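Local atomic coordinates of cellobiose 2-epimerase (PDB entry 5ZHB), a protein that catalyses the 2-epimerization of cellobiose, reversibly inverting C2 of its reducing-end glucose to give glucosyl-mannose. Residues F87-G93 with Y136-L140. Residues are numbered along the deposited sequence; the frame is centred on the assembly and turned at random.
Sequences FDHQYKG and YAKQL
In the (alpha/alpha)6 barrel of the N-acylglucosamine 2-epimerase family, F87 receives the Y136 ring over one of its faces, joining the loop 87-93 that follows helix 69-86 to helix 131-145. The aromatic pair is edge-to-face, with centroids 5.2 Å apart and planes at 55°; Y136 CE1 lies above the centre of the F87 ring, whose opposite face is covered near the rim by the backbone N of G93. With CG anti to the backbone N (chi1 -167°), the F87 ring extends toward helix 131-145, where L140 CD2 approaches it obliquely. There F87 CE2 packs 4.0 Å from L140 CD2, and the same methyl rests 3.8 Å from G93 CA. L140 and Y136 both also touch L121 of helix 111-128, and Y136 reaches Y79 and T83 of helix 69-86, placing this cluster where three helices meet. At the outer end of the contact, the Y136 hydroxyl lies at the edge of the H89 imidazole, with OH 3.4 Å from CE1, while H89 NE2 is hydrogen-bonded to the carbonyl of T83. Within the loop, D88 OD1 accepts from the backbone N of Q90, an Asx turn, and from that of Y91, which extends it to an Asx motif; both donors approach from the same face of the carboxylate, and OD2 forms salt bridges with K109 and R162. The Q139 amide stands almost perpendicular to the F87 ring, 82° between planes, with OE1 3.7 Å from F87 CZ; its NE2 is held by D135. Polar linkage across the contact runs through one water, which donates to Q139 OE1 and accepts from K92 NZ, an ammonium group also bonded at 2.8 Å to H89 O.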
loop_
_atom_site.group_PDB
_atom_site.type_symbol
_atom_site.label_atom_id
_atom_site.label_comp_id
_atom_site.label_asym_id
_atom_site.label_seq_id
_atom_site.Cartn_x
_atom_site.Cartn_y
_atom_site.Cartn_z
ATOM N N PHE A 87 -11.430 3.267 -14.937
ATOM C CA PHE A 87 -12.390 4.299 -14.582
ATOM C C PHE A 87 -13.705 3.987 -15.283
ATOM O O PHE A 87 -13.716 3.657 -16.464
ATOM C CB PHE A 87 -11.878 5.713 -14.916
ATOM C CG PHE A 87 -12.687 6.852 -14.295
ATOM C CD1 PHE A 87 -13.830 7.348 -14.938
ATOM C CD2 PHE A 87 -12.346 7.411 -13.058
ATOM C CE1 PHE A 87 -14.584 8.377 -14.372
ATOM C CE2 PHE A 87 -13.109 8.439 -12.487
ATOM C CZ PHE A 87 -14.226 8.909 -13.135
ATOM N N ASP A 88 -14.806 4.069 -14.531
ATOM C CA ASP A 88 -16.141 3.836 -15.069
ATOM C C ASP A 88 -16.679 5.187 -15.554
ATOM O O ASP A 88 -17.078 6.011 -14.739
ATOM C CB ASP A 88 -17.023 3.286 -13.967
ATOM C CG ASP A 88 -18.507 3.156 -14.296
ATOM O OD1 ASP A 88 -18.936 3.556 -15.436
ATOM O OD2 ASP A 88 -19.212 2.604 -13.431
ATOM N N HIS A 89 -16.638 5.462 -16.858
ATOM C CA HIS A 89 -17.003 6.803 -17.311
ATOM C C HIS A 89 -18.497 7.093 -17.182
ATOM O O HIS A 89 -18.880 8.263 -17.220
ATOM C CB HIS A 89 -16.475 7.113 -18.706
ATOM C CG HIS A 89 -14.997 7.154 -18.731
ATOM N ND1 HIS A 89 -14.241 8.263 -18.422
ATOM C CD2 HIS A 89 -14.138 6.148 -18.997
ATOM C CE1 HIS A 89 -12.964 7.936 -18.538
ATOM N NE2 HIS A 89 -12.885 6.660 -18.892
ATOM N N GLN A 90 -19.322 6.058 -16.989
ATOM C CA GLN A 90 -20.745 6.259 -16.765
ATOM C C GLN A 90 -21.071 6.547 -15.291
ATOM O O GLN A 90 -21.626 7.601 -14.984
ATOM C CB GLN A 90 -21.528 5.085 -17.354
ATOM C CG GLN A 90 -23.030 5.322 -17.253
ATOM C CD GLN A 90 -23.892 4.368 -18.056
ATOM O OE1 GLN A 90 -23.435 3.350 -18.578
ATOM N NE2 GLN A 90 -25.177 4.684 -18.121
ATOM N N TYR A 91 -20.772 5.624 -14.359
ATOM C CA TYR A 91 -21.175 5.817 -12.973
ATOM C C TYR A 91 -20.027 6.395 -12.134
ATOM O O TYR A 91 -20.246 6.654 -10.952
ATOM C CB TYR A 91 -21.761 4.527 -12.396
ATOM C CG TYR A 91 -23.076 4.146 -13.071
ATOM C CD1 TYR A 91 -24.187 4.974 -12.944
ATOM C CD2 TYR A 91 -23.183 3.036 -13.913
ATOM C CE1 TYR A 91 -25.378 4.679 -13.586
ATOM C CE2 TYR A 91 -24.371 2.731 -14.565
ATOM C CZ TYR A 91 -25.473 3.548 -14.383
ATOM O OH TYR A 91 -26.663 3.320 -14.996
ATOM N N LYS A 92 -18.832 6.571 -12.725
ATOM C CA LYS A 92 -17.679 7.201 -12.070
ATOM C C LYS A 92 -16.986 6.258 -11.064
ATOM O O LYS A 92 -17.583 5.350 -10.486
ATOM C CB LYS A 92 -18.031 8.531 -11.391
ATOM C CG LYS A 92 -18.817 9.540 -12.254
ATOM C CD LYS A 92 -18.210 9.799 -13.630
ATOM C CE LYS A 92 -19.056 10.707 -14.501
ATOM N NZ LYS A 92 -18.478 10.727 -15.850
ATOM N N GLY A 93 -15.692 6.516 -10.865
ATOM C CA GLY A 93 -14.855 5.777 -9.929
ATOM C C GLY A 93 -14.252 4.547 -10.599
ATOM O O GLY A 93 -14.581 4.238 -11.742
ATOM N N TYR A 136 -8.958 14.052 -12.194
ATOM C CA TYR A 136 -9.423 12.702 -11.907
ATOM C C TYR A 136 -9.262 12.437 -10.414
ATOM O O TYR A 136 -10.187 11.937 -9.779
ATOM C CB TYR A 136 -8.664 11.730 -12.805
ATOM C CG TYR A 136 -9.293 11.457 -14.165
ATOM C CD1 TYR A 136 -10.631 11.099 -14.284
ATOM C CD2 TYR A 136 -8.532 11.509 -15.329
ATOM C CE1 TYR A 136 -11.193 10.827 -15.526
ATOM C CE2 TYR A 136 -9.078 11.226 -16.575
ATOM C CZ TYR A 136 -10.411 10.875 -16.675
ATOM O OH TYR A 136 -10.961 10.560 -17.888
ATOM N N ALA A 137 -8.097 12.836 -9.860
ATOM C CA ALA A 137 -7.809 12.631 -8.443
ATOM C C ALA A 137 -8.848 13.342 -7.576
ATOM O O ALA A 137 -9.437 12.753 -6.655
ATOM C CB ALA A 137 -6.403 13.096 -8.118
ATOM N N LYS A 138 -9.136 14.596 -7.933
ATOM C CA LYS A 138 -10.144 15.368 -7.227
ATOM C C LYS A 138 -11.525 14.737 -7.349
ATOM O O LYS A 138 -12.259 14.745 -6.372
ATOM C CB LYS A 138 -10.140 16.833 -7.672
ATOM C CG LYS A 138 -8.838 17.570 -7.374
ATOM C CD LYS A 138 -8.924 19.075 -7.581
ATOM C CE LYS A 138 -7.598 19.756 -7.651
ATOM N NZ LYS A 138 -7.767 21.176 -7.962
ATOM N N GLN A 139 -11.906 14.208 -8.522
ATOM C CA GLN A 139 -13.188 13.514 -8.620
ATOM C C GLN A 139 -13.279 12.337 -7.634
ATOM O O GLN A 139 -14.314 12.118 -7.012
ATOM C CB GLN A 139 -13.504 12.945 -10.002
ATOM C CG GLN A 139 -13.757 14.001 -11.071
ATOM C CD GLN A 139 -14.085 13.377 -12.411
ATOM O OE1 GLN A 139 -14.925 12.469 -12.494
ATOM N NE2 GLN A 139 -13.396 13.836 -13.451
ATOM N N LEU A 140 -12.226 11.519 -7.549
ATOM C CA LEU A 140 -12.251 10.369 -6.656
ATOM C C LEU A 140 -12.318 10.833 -5.202
ATOM O O LEU A 140 -13.052 10.250 -4.431
ATOM C CB LEU A 140 -11.031 9.482 -6.911
ATOM C CG LEU A 140 -10.899 8.928 -8.332
ATOM C CD1 LEU A 140 -9.637 8.095 -8.533
ATOM C CD2 LEU A 140 -12.132 8.108 -8.652
HETATM O O HOH W 1 -15.878 12.199 -15.182
#